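Local coordinates for protein putative metal-dependent hydrolase (Bacillus subtilis, PDB 6KNS) that adopts the metallo-beta-lactamase fold, binds zinc and calcium ions, and is probably a hydrolase, perhaps related in activity to tRNA 3'-processing endoribonucleases, at residues C182-D187 / A193-S198; N22-G27 / L46-G51; S162-S167 / G202-E207; T10-Y15 / F50-A55. All coordinates share one frame; numbering follows the deposited sequence.

Contact 1 of 4, residues C182-D187 / A193-S198; sequences CNFYAD and AGHMNS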
loop_
_atom_site.group_PDB
_atom_site.type_symbol
_atom_site.label_atom_id
_atom_site.label_comp_id
_atom_site.label_asym_id
_atom_site.label_seq_id
_atom_site.Cartn_x
_atom_site.Cartn_y
_atom_site.Cartn_z
ATOM N N CYS A 182 9.397 18.321 -2.253
ATOM C CA CYS A 182 8.926 19.664 -2.103
ATOM C C CYS A 182 7.646 19.647 -1.303
ATOM O O CYS A 182 6.602 19.992 -1.804
ATOM C CB CYS A 182 8.708 20.238 -3.500
ATOM S SG CYS A 182 8.346 21.981 -3.557
ATOM N N ASN A 183 7.728 19.248 -0.051
ATOM C CA ASN A 183 6.541 19.019 0.755
ATOM C C ASN A 183 5.920 20.321 1.285
ATOM O O ASN A 183 4.816 20.280 1.787
ATOM C CB ASN A 183 6.884 18.088 1.932
ATOM C CG ASN A 183 5.718 17.156 2.308
ATOM O OD1 ASN A 183 4.546 17.555 2.315
ATOM N ND2 ASN A 183 6.030 15.931 2.580
ATOM N N PHE A 184 6.640 21.451 1.190
ATOM C CA PHE A 184 6.195 22.747 1.731
ATOM C C PHE A 184 6.251 23.891 0.723
ATOM O O PHE A 184 7.051 23.843 -0.204
ATOM C CB PHE A 184 7.039 23.116 2.964
ATOM C CG PHE A 184 6.722 22.286 4.173
ATOM C CD1 PHE A 184 5.852 22.735 5.119
ATOM C CD2 PHE A 184 7.292 21.045 4.346
ATOM C CE1 PHE A 184 5.546 21.943 6.252
ATOM C CE2 PHE A 184 6.989 20.247 5.448
ATOM C CZ PHE A 184 6.132 20.696 6.402
ATOM N N TYR A 185 5.397 24.912 0.920
ATOM C CA TYR A 185 5.312 26.089 0.048
ATOM C C TYR A 185 6.365 27.113 0.463
ATOM O O TYR A 185 6.960 27.004 1.532
ATOM C CB TYR A 185 3.889 26.701 0.087
ATOM C CG TYR A 185 2.855 25.776 -0.559
ATOM C CD1 TYR A 185 2.203 24.779 0.172
ATOM C CD2 TYR A 185 2.601 25.839 -1.929
ATOM C CE1 TYR A 185 1.273 23.917 -0.440
ATOM C CE2 TYR A 185 1.689 24.990 -2.553
ATOM C CZ TYR A 185 1.044 24.013 -1.802
ATOM O OH TYR A 185 0.141 23.194 -2.411
ATOM N N ALA A 186 6.567 28.118 -0.381
ATOM C CA ALA A 186 7.669 29.080 -0.255
ATOM C C ALA A 186 7.638 29.829 1.051
ATOM O O ALA A 186 8.683 30.176 1.580
ATOM C CB ALA A 186 7.654 30.093 -1.441
ATOM N N ASP A 187 6.442 30.077 1.580
ATOM C CA ASP A 187 6.323 30.829 2.844
ATOM C C ASP A 187 6.586 29.990 4.071
ATOM O O ASP A 187 6.613 30.540 5.148
ATOM C CB ASP A 187 4.928 31.480 2.998
ATOM C CG ASP A 187 3.795 30.455 3.080
ATOM O OD1 ASP A 187 3.544 29.771 2.053
ATOM O OD2 ASP A 187 3.147 30.338 4.165
ATOM N N ALA A 193 10.255 19.275 10.171
ATOM C CA ALA A 193 9.767 17.999 9.631
ATOM C C ALA A 193 10.776 17.250 8.767
ATOM O O ALA A 193 10.466 16.172 8.258
ATOM C CB ALA A 193 8.454 18.224 8.821
ATOM N N GLY A 194 11.957 17.808 8.544
ATOM C CA GLY A 194 12.921 17.169 7.648
ATOM C C GLY A 194 12.538 17.205 6.173
ATOM O O GLY A 194 12.800 16.254 5.415
ATOM N N HIS A 195 11.920 18.310 5.777
ATOM C CA HIS A 195 11.488 18.518 4.388
ATOM C C HIS A 195 11.935 19.866 3.828
ATOM O O HIS A 195 12.407 20.743 4.544
ATOM C CB HIS A 195 9.967 18.398 4.264
ATOM C CG HIS A 195 9.440 17.032 4.544
ATOM N ND1 HIS A 195 9.862 15.905 3.860
ATOM C CD2 HIS A 195 8.499 16.609 5.424
ATOM C CE1 HIS A 195 9.200 14.852 4.309
ATOM N NE2 HIS A 195 8.394 15.247 5.280
ATOM N N MET A 196 11.776 20.018 2.524
ATOM C CA MET A 196 12.114 21.268 1.835
ATOM C C MET A 196 10.894 21.977 1.254
ATOM O O MET A 196 9.839 21.374 1.084
ATOM C CB MET A 196 13.109 20.966 0.712
ATOM C CG MET A 196 14.558 20.857 1.232
ATOM S SD MET A 196 15.770 20.719 -0.089
ATOM C CE MET A 196 15.413 19.061 -0.699
ATOM N N ASN A 197 11.060 23.267 0.953
ATOM C CA ASN A 197 10.065 24.001 0.199
ATOM C C ASN A 197 10.522 24.282 -1.250
ATOM O O ASN A 197 11.617 23.911 -1.691
ATOM C CB ASN A 197 9.634 25.297 0.928
ATOM C CG ASN A 197 10.747 26.367 1.009
ATOM O OD1 ASN A 197 11.719 26.379 0.236
ATOM N ND2 ASN A 197 10.580 27.280 1.941
ATOM N N SER A 198 9.635 24.925 -1.972
ATOM C CA SER A 198 9.829 25.287 -3.362
ATOM C C SER A 198 11.089 26.112 -3.618
ATOM O O SER A 198 11.800 25.841 -4.584
ATOM C CB SER A 198 8.562 26.036 -3.862
ATOM O OG SER A 198 8.177 27.048 -2.916
#
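Phe184 and Met196 are joined through their backbones: Phe184 N gives its hydrogen to Met196 O over 3.2 Å, the N-H bent to 144°. A second, weak bond runs the other way, from Ser198 N to Phe184 O at 3.3 Å. The same Phe184 oxygen also takes a CA-H...O contact from Asn197 CA, 3.0 Å away. The Phe184 ring presents its edge to His195 CB, which lies 3.7 Å from CE2. Asn183 places its CB over a face of the His195 imidazole in a CH-pi contact, 4.1 Å from the ring centroid. Both segments belong to the loop that leads from strand 177-181 to helix 198-208 of the metallo-beta-lactamase fold, beside the dinuclear zinc site. The imidazole is not itself a ligand, yet the His195 side chain comes to about 5 Å from a zinc ion, with ND1 hydrogen-bonded to Glu181, whose other carboxylate oxygen takes Met196 N. At the far end of the loop Asn197 is the N-cap of the helix. Its CG stands between the backbone N and carbonyl carbon (chi1 68°), which lets the side chain cap a backbone N-H of the first turn while ND2 hydrogen-bonds to Gln188 O. Ser198 OG comes within 3.4 Å of Ala186 CB, and both Ser198 OG and Ala186 N are satisfied by the same Glu230 oxygen, OE1.

Contact 2 of 4, residues N22-G27 / L46-G51; sequences NEATSG and LSKLFG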
loop_
_atom_site.group_PDB
_atom_site.type_symbol
_atom_site.label_atom_id
_atom_site.label_comp_id
_atom_site.label_asym_id
_atom_site.label_seq_id
_atom_site.Cartn_x
_atom_site.Cartn_y
_atom_site.Cartn_z
ATOM N N ASN A 22 -7.031 7.997 -4.979
ATOM C CA ASN A 22 -6.672 7.357 -6.246
ATOM C C ASN A 22 -5.243 7.670 -6.718
ATOM O O ASN A 22 -4.892 7.423 -7.882
ATOM C CB ASN A 22 -7.701 7.675 -7.321
ATOM C CG ASN A 22 -9.097 7.151 -6.955
ATOM O OD1 ASN A 22 -9.285 5.958 -6.694
ATOM N ND2 ASN A 22 -10.062 8.046 -6.904
ATOM N N GLU A 23 -4.423 8.164 -5.794
ATOM C CA GLU A 23 -3.017 8.411 -6.090
ATOM C C GLU A 23 -2.118 7.519 -5.245
ATOM O O GLU A 23 -2.581 6.509 -4.674
ATOM C CB GLU A 23 -2.667 9.874 -5.879
ATOM C CG GLU A 23 -3.557 10.823 -6.703
ATOM C CD GLU A 23 -3.437 10.630 -8.228
ATOM O OE1 GLU A 23 -2.410 10.089 -8.730
ATOM O OE2 GLU A 23 -4.416 11.013 -8.921
ATOM N N ALA A 24 -0.828 7.856 -5.234
ATOM C CA ALA A 24 0.192 7.032 -4.592
ATOM C C ALA A 24 1.236 7.856 -3.860
ATOM O O ALA A 24 1.352 9.073 -4.084
ATOM C CB ALA A 24 0.856 6.070 -5.615
ATOM N N THR A 25 1.997 7.210 -2.973
ATOM C CA THR A 25 3.151 7.882 -2.335
ATOM C C THR A 25 4.426 7.418 -3.065
ATOM O O THR A 25 4.323 6.797 -4.129
ATOM C CB THR A 25 3.206 7.690 -0.825
ATOM O OG1 THR A 25 3.578 6.347 -0.487
ATOM C CG2 THR A 25 1.845 8.004 -0.174
ATOM N N SER A 26 5.609 7.777 -2.554
ATOM C CA SER A 26 6.838 7.645 -3.306
ATOM C C SER A 26 7.117 6.295 -3.983
ATOM O O SER A 26 7.175 5.261 -3.350
ATOM C CB SER A 26 8.030 8.013 -2.446
ATOM O OG SER A 26 7.945 9.364 -2.007
ATOM N N GLY A 27 7.339 6.375 -5.288
ATOM C CA GLY A 27 7.768 5.266 -6.130
ATOM C C GLY A 27 8.156 5.781 -7.512
ATOM O O GLY A 27 7.377 6.506 -8.163
ATOM N N LEU A 46 2.672 -0.470 -5.848
ATOM C CA LEU A 46 2.589 -1.717 -6.618
ATOM C C LEU A 46 1.416 -1.739 -7.554
ATOM O O LEU A 46 1.554 -2.126 -8.739
ATOM C CB LEU A 46 2.472 -2.938 -5.717
ATOM C CG LEU A 46 3.700 -3.634 -5.193
ATOM C CD1 LEU A 46 3.309 -5.088 -4.646
ATOM C CD2 LEU A 46 4.783 -3.692 -6.282
ATOM N N SER A 47 0.248 -1.327 -7.050
ATOM C CA SER A 47 -0.936 -1.257 -7.879
ATOM C C SER A 47 -0.697 -0.452 -9.169
ATOM O O SER A 47 -1.075 -0.871 -10.282
ATOM C CB SER A 47 -2.078 -0.643 -7.101
ATOM O OG SER A 47 -3.282 -0.600 -7.855
ATOM N N LYS A 48 -0.086 0.702 -9.026
ATOM C CA LYS A 48 0.172 1.572 -10.169
ATOM C C LYS A 48 1.331 1.047 -11.020
ATOM O O LYS A 48 1.250 1.077 -12.246
ATOM C CB LYS A 48 0.414 3.008 -9.704
ATOM C CG LYS A 48 -0.858 3.596 -9.090
ATOM C CD LYS A 48 -0.961 5.081 -9.264
ATOM C CE LYS A 48 -2.207 5.648 -8.556
ATOM N NZ LYS A 48 -3.452 5.501 -9.324
ATOM N N LEU A 49 2.379 0.554 -10.369
ATOM C CA LEU A 49 3.518 -0.025 -11.062
ATOM C C LEU A 49 3.156 -1.123 -12.075
ATOM O O LEU A 49 3.665 -1.120 -13.213
ATOM C CB LEU A 49 4.544 -0.569 -10.089
ATOM C CG LEU A 49 5.797 -1.229 -10.734
ATOM C CD1 LEU A 49 6.589 -0.211 -11.565
ATOM C CD2 LEU A 49 6.671 -1.870 -9.689
ATOM N N PHE A 50 2.269 -2.040 -11.680
ATOM C CA PHE A 50 1.952 -3.199 -12.533
ATOM C C PHE A 50 1.226 -2.843 -13.811
ATOM O O PHE A 50 1.038 -3.685 -14.670
ATOM C CB PHE A 50 1.149 -4.230 -11.752
ATOM C CG PHE A 50 1.915 -4.862 -10.617
ATOM C CD1 PHE A 50 3.303 -4.882 -10.616
ATOM C CD2 PHE A 50 1.251 -5.499 -9.593
ATOM C CE1 PHE A 50 4.010 -5.476 -9.640
ATOM C CE2 PHE A 50 1.971 -6.108 -8.566
ATOM C CZ PHE A 50 3.346 -6.114 -8.602
ATOM N N GLY A 51 0.780 -1.604 -13.911
ATOM C CA GLY A 51 0.211 -1.118 -15.135
ATOM C C GLY A 51 1.288 -0.766 -16.140
ATOM O O GLY A 51 0.971 -0.647 -17.318
#
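The loop that carries the chain from strand 7-13 to strand 27-32 of the metallo-beta-lactamase fold meets the short helix 45-49 where Lys48 reaches over to Asn22. Both elements also line the interface with the second subunit, where Glu23 O and Ser47 OG form hydrogen bonds across the dimer in both directions. Within one chain Lys48 makes the whole contact. Its side chain sets out beside its own backbone N and runs extended as far as CE, so that successive atoms meet Ala24, Glu23 and Asn22, working back along the loop. CD lies 4.2 Å from the Ala24 methyl, a loose apolar touch by a CB that points at the helix. One atom further on, CE passes 3.8 Å from Glu23 CA. There the chain bends (chi4 -81°), and the ammonium swings onto the backbone carbonyl of Asn22. The carboxylate of Glu23 comes near without forming a salt bridge: its OE1 is 4.7 Å from Lys48 NZ, and at this range it would probably add a favourable but weak field. Lys48 also touches Ile12 of strand 7-13 and Ser244 of a loop. The bond itself is short, Lys48 NZ to Asn22 O 2.8 Å, but the nitrogen stands above the carbonyl plane, 39° out of it, with a C=O...N angle of 140°.

Contact 3 of 4, residues S162-S167 / G202-E207; sequences SSYQDS and GRIAKE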
loop_
_atom_site.group_PDB
_atom_site.type_symbol
_atom_site.label_atom_id
_atom_site.label_comp_id
_atom_site.label_asym_id
_atom_site.label_seq_id
_atom_site.Cartn_x
_atom_site.Cartn_y
_atom_site.Cartn_z
ATOM N N SER A 162 14.442 15.267 2.622
ATOM C CA SER A 162 15.451 16.035 3.366
ATOM C C SER A 162 14.988 17.459 3.612
ATOM O O SER A 162 14.223 18.013 2.820
ATOM C CB SER A 162 16.737 16.085 2.549
ATOM O OG SER A 162 17.822 16.616 3.292
ATOM N N SER A 163 15.446 18.057 4.700
ATOM C CA SER A 163 15.484 19.519 4.782
ATOM C C SER A 163 16.758 19.986 4.068
ATOM O O SER A 163 17.628 19.178 3.692
ATOM C CB SER A 163 15.479 20.021 6.242
ATOM O OG SER A 163 16.616 19.566 6.959
ATOM N N TYR A 164 16.866 21.290 3.884
ATOM C CA TYR A 164 17.860 21.844 2.964
ATOM C C TYR A 164 19.293 21.614 3.484
ATOM O O TYR A 164 19.522 21.704 4.684
ATOM C CB TYR A 164 17.608 23.362 2.699
ATOM C CG TYR A 164 18.757 23.947 1.896
ATOM C CD1 TYR A 164 18.822 23.780 0.514
ATOM C CD2 TYR A 164 19.819 24.544 2.529
ATOM C CE1 TYR A 164 19.900 24.251 -0.210
ATOM C CE2 TYR A 164 20.905 25.011 1.819
ATOM C CZ TYR A 164 20.946 24.851 0.455
ATOM O OH TYR A 164 22.032 25.328 -0.228
ATOM N N GLN A 165 20.234 21.294 2.590
ATOM C CA GLN A 165 21.673 21.362 2.931
ATOM C C GLN A 165 22.502 21.702 1.702
ATOM O O GLN A 165 22.163 21.295 0.572
ATOM C CB GLN A 165 22.170 20.042 3.566
ATOM C CG GLN A 165 21.846 18.791 2.732
ATOM C CD GLN A 165 22.368 17.504 3.336
ATOM O OE1 GLN A 165 22.992 17.522 4.368
ATOM N NE2 GLN A 165 22.084 16.373 2.696
ATOM N N ASP A 166 23.581 22.450 1.927
ATOM C CA ASP A 166 24.478 22.871 0.860
ATOM C C ASP A 166 25.077 21.677 0.139
ATOM O O ASP A 166 25.326 21.724 -1.057
ATOM C CB ASP A 166 25.623 23.738 1.411
ATOM C CG ASP A 166 25.187 25.172 1.752
ATOM O OD1 ASP A 166 24.105 25.624 1.315
ATOM O OD2 ASP A 166 25.956 25.850 2.449
ATOM N N SER A 167 25.312 20.600 0.857
ATOM C CA SER A 167 25.923 19.422 0.246
ATOM C C SER A 167 25.102 18.850 -0.947
ATOM O O SER A 167 25.637 18.129 -1.797
ATOM C CB SER A 167 26.109 18.366 1.316
ATOM O OG SER A 167 24.837 18.107 1.906
ATOM N N GLY A 202 14.389 24.886 -5.718
ATOM C CA GLY A 202 14.851 25.752 -6.796
ATOM C C GLY A 202 16.325 26.095 -6.680
ATOM O O GLY A 202 17.063 26.152 -7.672
ATOM N N ARG A 203 16.742 26.332 -5.448
ATOM C CA ARG A 203 18.094 26.734 -5.173
ATOM C C ARG A 203 19.045 25.625 -5.560
ATOM O O ARG A 203 20.080 25.879 -6.171
ATOM C CB ARG A 203 18.237 27.069 -3.692
ATOM C CG ARG A 203 19.675 27.364 -3.306
ATOM C CD ARG A 203 19.784 27.951 -1.916
ATOM N NE ARG A 203 21.157 28.444 -1.688
ATOM C CZ ARG A 203 21.714 28.666 -0.505
ATOM N NH1 ARG A 203 21.057 28.422 0.618
ATOM N NH2 ARG A 203 22.962 29.129 -0.452
ATOM N N ILE A 204 18.672 24.387 -5.247
ATOM C CA ILE A 204 19.521 23.238 -5.585
ATOM C C ILE A 204 19.667 23.102 -7.089
ATOM O O ILE A 204 20.791 23.015 -7.592
ATOM C CB ILE A 204 19.060 21.907 -4.989
ATOM C CG1 ILE A 204 19.107 21.936 -3.453
ATOM C CG2 ILE A 204 19.969 20.824 -5.467
ATOM C CD1 ILE A 204 18.228 20.831 -2.735
ATOM N N ALA A 205 18.554 23.138 -7.806
ATOM C CA ALA A 205 18.575 23.032 -9.261
ATOM C C ALA A 205 19.451 24.169 -9.831
ATOM O O ALA A 205 20.250 23.965 -10.748
ATOM C CB ALA A 205 17.167 23.121 -9.800
ATOM N N LYS A 206 19.302 25.360 -9.263
ATOM C CA LYS A 206 20.013 26.537 -9.773
ATOM C C LYS A 206 21.510 26.378 -9.589
ATOM O O LYS A 206 22.258 26.392 -10.560
ATOM C CB LYS A 206 19.550 27.833 -9.094
ATOM C CG LYS A 206 20.452 29.027 -9.423
ATOM C CD LYS A 206 19.920 30.307 -8.821
ATOM C CE LYS A 206 20.739 31.491 -9.296
ATOM N NZ LYS A 206 20.619 32.570 -8.294
ATOM N N GLU A 207 21.938 26.197 -8.346
ATOM C CA GLU A 207 23.373 26.199 -8.053
ATOM C C GLU A 207 24.076 24.954 -8.573
ATOM O O GLU A 207 25.265 25.000 -8.848
ATOM C CB GLU A 207 23.613 26.393 -6.568
ATOM C CG GLU A 207 23.132 27.744 -6.130
ATOM C CD GLU A 207 23.635 28.151 -4.780
ATOM O OE1 GLU A 207 24.827 27.905 -4.499
ATOM O OE2 GLU A 207 22.847 28.744 -4.001
#
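Tyr164 sets its phenol oxygen against one face of the Arg203 guanidinium, OH lying 3.2 Å above the plane of that group and toward its rim. The two flat groups are nearly parallel, 9° apart, although the side chains cross at about a right angle. Because the oxygen comes over the face, no N-H of Arg203 points at it, and the 3.4 Å between Tyr164 OH and Arg203 NH1 is not a hydrogen bond. Ile204, the next residue of the helix, meets the ring differently: its CG1 lies at the ring edge, 4.1 Å from Tyr164 CE1. Asp166 approaches the guanidinium from the same face as the phenol, with OD1 4.1 Å from Arg203 NH2. That oxygen lies well out of the guanidinium plane and no N-H is aimed at it, so charge alone acts between them.

Tyr164 and Arg203 are each held from within their own segment. The phenol donates to Asp166 OD1 at 2.6 Å, using the lone pair turned away from the other carboxylate oxygen. Arg203, extended from CG to NE, is held one helical turn on by Glu207: NE gives a nearly straight salt-bridging bond to OE2 (2.9 Å, 173°) within the guanidinium plane. Further out, Tyr164 rests on Ile169 of helix 168-171, and Ile204 reaches Phe168, Leu178 and Met196. The arrangement joins the loop just after Asp161, a ligand of both zinc ions, to helix 198-208, one of the helices flanking the second sheet of the metallo-beta-lactamase fold.

Contact 4 of 4, residues T10-Y15 / F50-A55; sequences TVIGCY and FGYVPA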
loop_
_atom_site.group_PDB
_atom_site.type_symbol
_atom_site.label_atom_id
_atom_site.label_comp_id
_atom_site.label_asym_id
_atom_site.label_seq_id
_atom_site.Cartn_x
_atom_site.Cartn_y
_atom_site.Cartn_z
ATOM N N THR A 10 9.741 6.909 -14.945
ATOM C CA THR A 10 8.284 7.074 -14.855
ATOM C C THR A 10 7.883 7.259 -13.397
ATOM O O THR A 10 8.194 6.404 -12.559
ATOM C CB THR A 10 7.519 5.876 -15.403
ATOM O OG1 THR A 10 7.959 5.590 -16.728
ATOM C CG2 THR A 10 5.955 6.150 -15.407
ATOM N N VAL A 11 7.221 8.369 -13.073
ATOM C CA VAL A 11 6.769 8.553 -11.690
ATOM C C VAL A 11 5.602 7.595 -11.445
ATOM O O VAL A 11 4.676 7.549 -12.219
ATOM C CB VAL A 11 6.336 9.996 -11.418
ATOM C CG1 VAL A 11 5.786 10.141 -10.003
ATOM C CG2 VAL A 11 7.516 10.967 -11.670
ATOM N N ILE A 12 5.692 6.790 -10.401
ATOM C CA ILE A 12 4.636 5.825 -10.086
ATOM C C ILE A 12 3.771 6.410 -9.008
ATOM O O ILE A 12 2.554 6.284 -9.058
ATOM C CB ILE A 12 5.179 4.481 -9.636
ATOM C CG1 ILE A 12 6.140 3.938 -10.688
ATOM C CG2 ILE A 12 4.008 3.491 -9.406
ATOM C CD1 ILE A 12 5.528 3.701 -12.057
ATOM N N GLY A 13 4.385 7.097 -8.042
ATOM C CA GLY A 13 3.569 7.809 -7.031
ATOM C C GLY A 13 4.388 8.937 -6.434
ATOM O O GLY A 13 5.615 8.861 -6.373
ATOM N N CYS A 14 3.720 9.971 -5.993
ATOM C CA CYS A 14 4.421 11.219 -5.722
ATOM C C CYS A 14 3.931 12.027 -4.522
ATOM O O CYS A 14 4.494 13.117 -4.259
ATOM C CB CYS A 14 4.388 12.098 -6.986
ATOM S SG CYS A 14 2.745 12.537 -7.401
ATOM N N TYR A 15 2.936 11.520 -3.777
ATOM C CA TYR A 15 2.491 12.199 -2.552
ATOM C C TYR A 15 3.342 11.945 -1.320
ATOM O O TYR A 15 3.840 10.830 -1.102
ATOM C CB TYR A 15 1.007 11.900 -2.232
ATOM C CG TYR A 15 0.084 12.788 -3.055
ATOM C CD1 TYR A 15 -0.344 14.012 -2.575
ATOM C CD2 TYR A 15 -0.301 12.408 -4.321
ATOM C CE1 TYR A 15 -1.126 14.836 -3.341
ATOM C CE2 TYR A 15 -1.091 13.217 -5.115
ATOM C CZ TYR A 15 -1.488 14.438 -4.617
ATOM O OH TYR A 15 -2.314 15.211 -5.372
ATOM N N PHE A 50 2.269 -2.040 -11.680
ATOM C CA PHE A 50 1.952 -3.199 -12.533
ATOM C C PHE A 50 1.226 -2.843 -13.811
ATOM O O PHE A 50 1.038 -3.685 -14.670
ATOM C CB PHE A 50 1.149 -4.230 -11.752
ATOM C CG PHE A 50 1.915 -4.862 -10.617
ATOM C CD1 PHE A 50 3.303 -4.882 -10.616
ATOM C CD2 PHE A 50 1.251 -5.499 -9.593
ATOM C CE1 PHE A 50 4.010 -5.476 -9.640
ATOM C CE2 PHE A 50 1.971 -6.108 -8.566
ATOM C CZ PHE A 50 3.346 -6.114 -8.602
ATOM N N GLY A 51 0.780 -1.604 -13.911
ATOM C CA GLY A 51 0.211 -1.118 -15.135
ATOM C C GLY A 51 1.288 -0.766 -16.140
ATOM O O GLY A 51 0.971 -0.647 -17.318
ATOM N N TYR A 52 2.541 -0.589 -15.674
ATOM C CA TYR A 52 3.694 -0.351 -16.543
ATOM C C TYR A 52 4.581 -1.588 -16.681
ATOM O O TYR A 52 5.106 -1.845 -17.737
ATOM C CB TYR A 52 4.510 0.831 -16.037
ATOM C CG TYR A 52 3.697 2.098 -15.884
ATOM C CD1 TYR A 52 3.570 3.004 -16.938
ATOM C CD2 TYR A 52 3.063 2.398 -14.697
ATOM C CE1 TYR A 52 2.811 4.186 -16.806
ATOM C CE2 TYR A 52 2.297 3.565 -14.547
ATOM C CZ TYR A 52 2.178 4.456 -15.604
ATOM O OH TYR A 52 1.435 5.609 -15.452
ATOM N N VAL A 53 4.747 -2.360 -15.617
ATOM C CA VAL A 53 5.724 -3.457 -15.606
ATOM C C VAL A 53 5.266 -4.538 -14.627
ATOM O O VAL A 53 4.893 -4.231 -13.489
ATOM C CB VAL A 53 7.162 -2.956 -15.278
ATOM C CG1 VAL A 53 7.131 -2.124 -14.055
ATOM C CG2 VAL A 53 8.159 -4.126 -15.084
ATOM N N PRO A 54 5.222 -5.804 -15.098
ATOM C CA PRO A 54 4.777 -6.876 -14.215
ATOM C C PRO A 54 5.873 -7.206 -13.242
ATOM O O PRO A 54 7.079 -6.972 -13.544
ATOM C CB PRO A 54 4.458 -8.033 -15.163
ATOM C CG PRO A 54 5.292 -7.765 -16.397
ATOM C CD PRO A 54 5.541 -6.274 -16.451
ATOM N N ALA A 55 5.467 -7.714 -12.080
ATOM C CA ALA A 55 6.382 -8.037 -10.988
ATOM C C ALA A 55 7.591 -8.852 -11.425
ATOM O O ALA A 55 8.727 -8.547 -11.050
ATOM C CB ALA A 55 5.646 -8.759 -9.901
#
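Tyr52 leans out of its loop toward strand 7-13 and meets the methyl ends of Thr10 and Ile12. Its CB is still remote, 5.0 Å from Ile12 CD1. With CG set beside the backbone N and opposite the carbonyl carbon (chi1 -56°), the ring is carried toward the strand, and its CG already stands 4.5 Å from Ile12 CD1. From there the two edges of the ring find different partners. CD2 makes the nearest approach, 3.8 Å from Ile12 CD1, and CE2 follows at 4.1 Å from the same methyl, which comes at an oblique angle to the ring.

Strand 7-13 belongs to the first of the two sheets of the metallo-beta-lactamase fold, where it pairs with strand 27-32. Ile12 is in a classic beta bulge, it and Gly13 both facing Gly27, and its backbone leaves the extended conformation (psi -39°). Its CG1 branch carries CD1 to the tyrosine, and the Ile12 side chain also packs on Val45, Lys48 and Leu49 of helix 45-49.

Across the ring from CD2, Tyr52 CE1 is 4.0 Å from Thr10 CG2. Tyr52 CZ is 4.1 Å from Thr10 CG2, and the hydroxyl is further off, Tyr52 OH lying 4.6 Å from Thr10 CG2. Both methyls are on the same side of the ring plane. Thr10 CG2 thus lies over one face of the Tyr52 ring, offset toward the rim, in a CH-pi contact. No hydrogen bond joins the two segments. Tyr52 also touches Leu29 of the adjacent strand, and the neighbouring Val53 packs on that same leucine.

The four contacts fall into two pairs. Contacts 2 and 4 share Phe50 and Gly51, their centres lie 5 Å apart, and backbone bonds tie 22-27 to 10-15, Gly27 O meeting Ile12 N at 2.8 Å; both touch the second subunit. Contacts 1 and 3 have centres 12 Å apart and meet mainly through Met196, whose SD is 3.6 Å from Ile204 CD1. In sequence contact 1 is nested inside the loop closed by contact 3. Contact 1 adjoins the dinuclear zinc site, the probable active site, His195 being about 5 Å from a zinc ion, whereas the Ala24 side chain is about 12 Å from one. Tyr52 of contact 4 lies about 12 Å from a calcium ion.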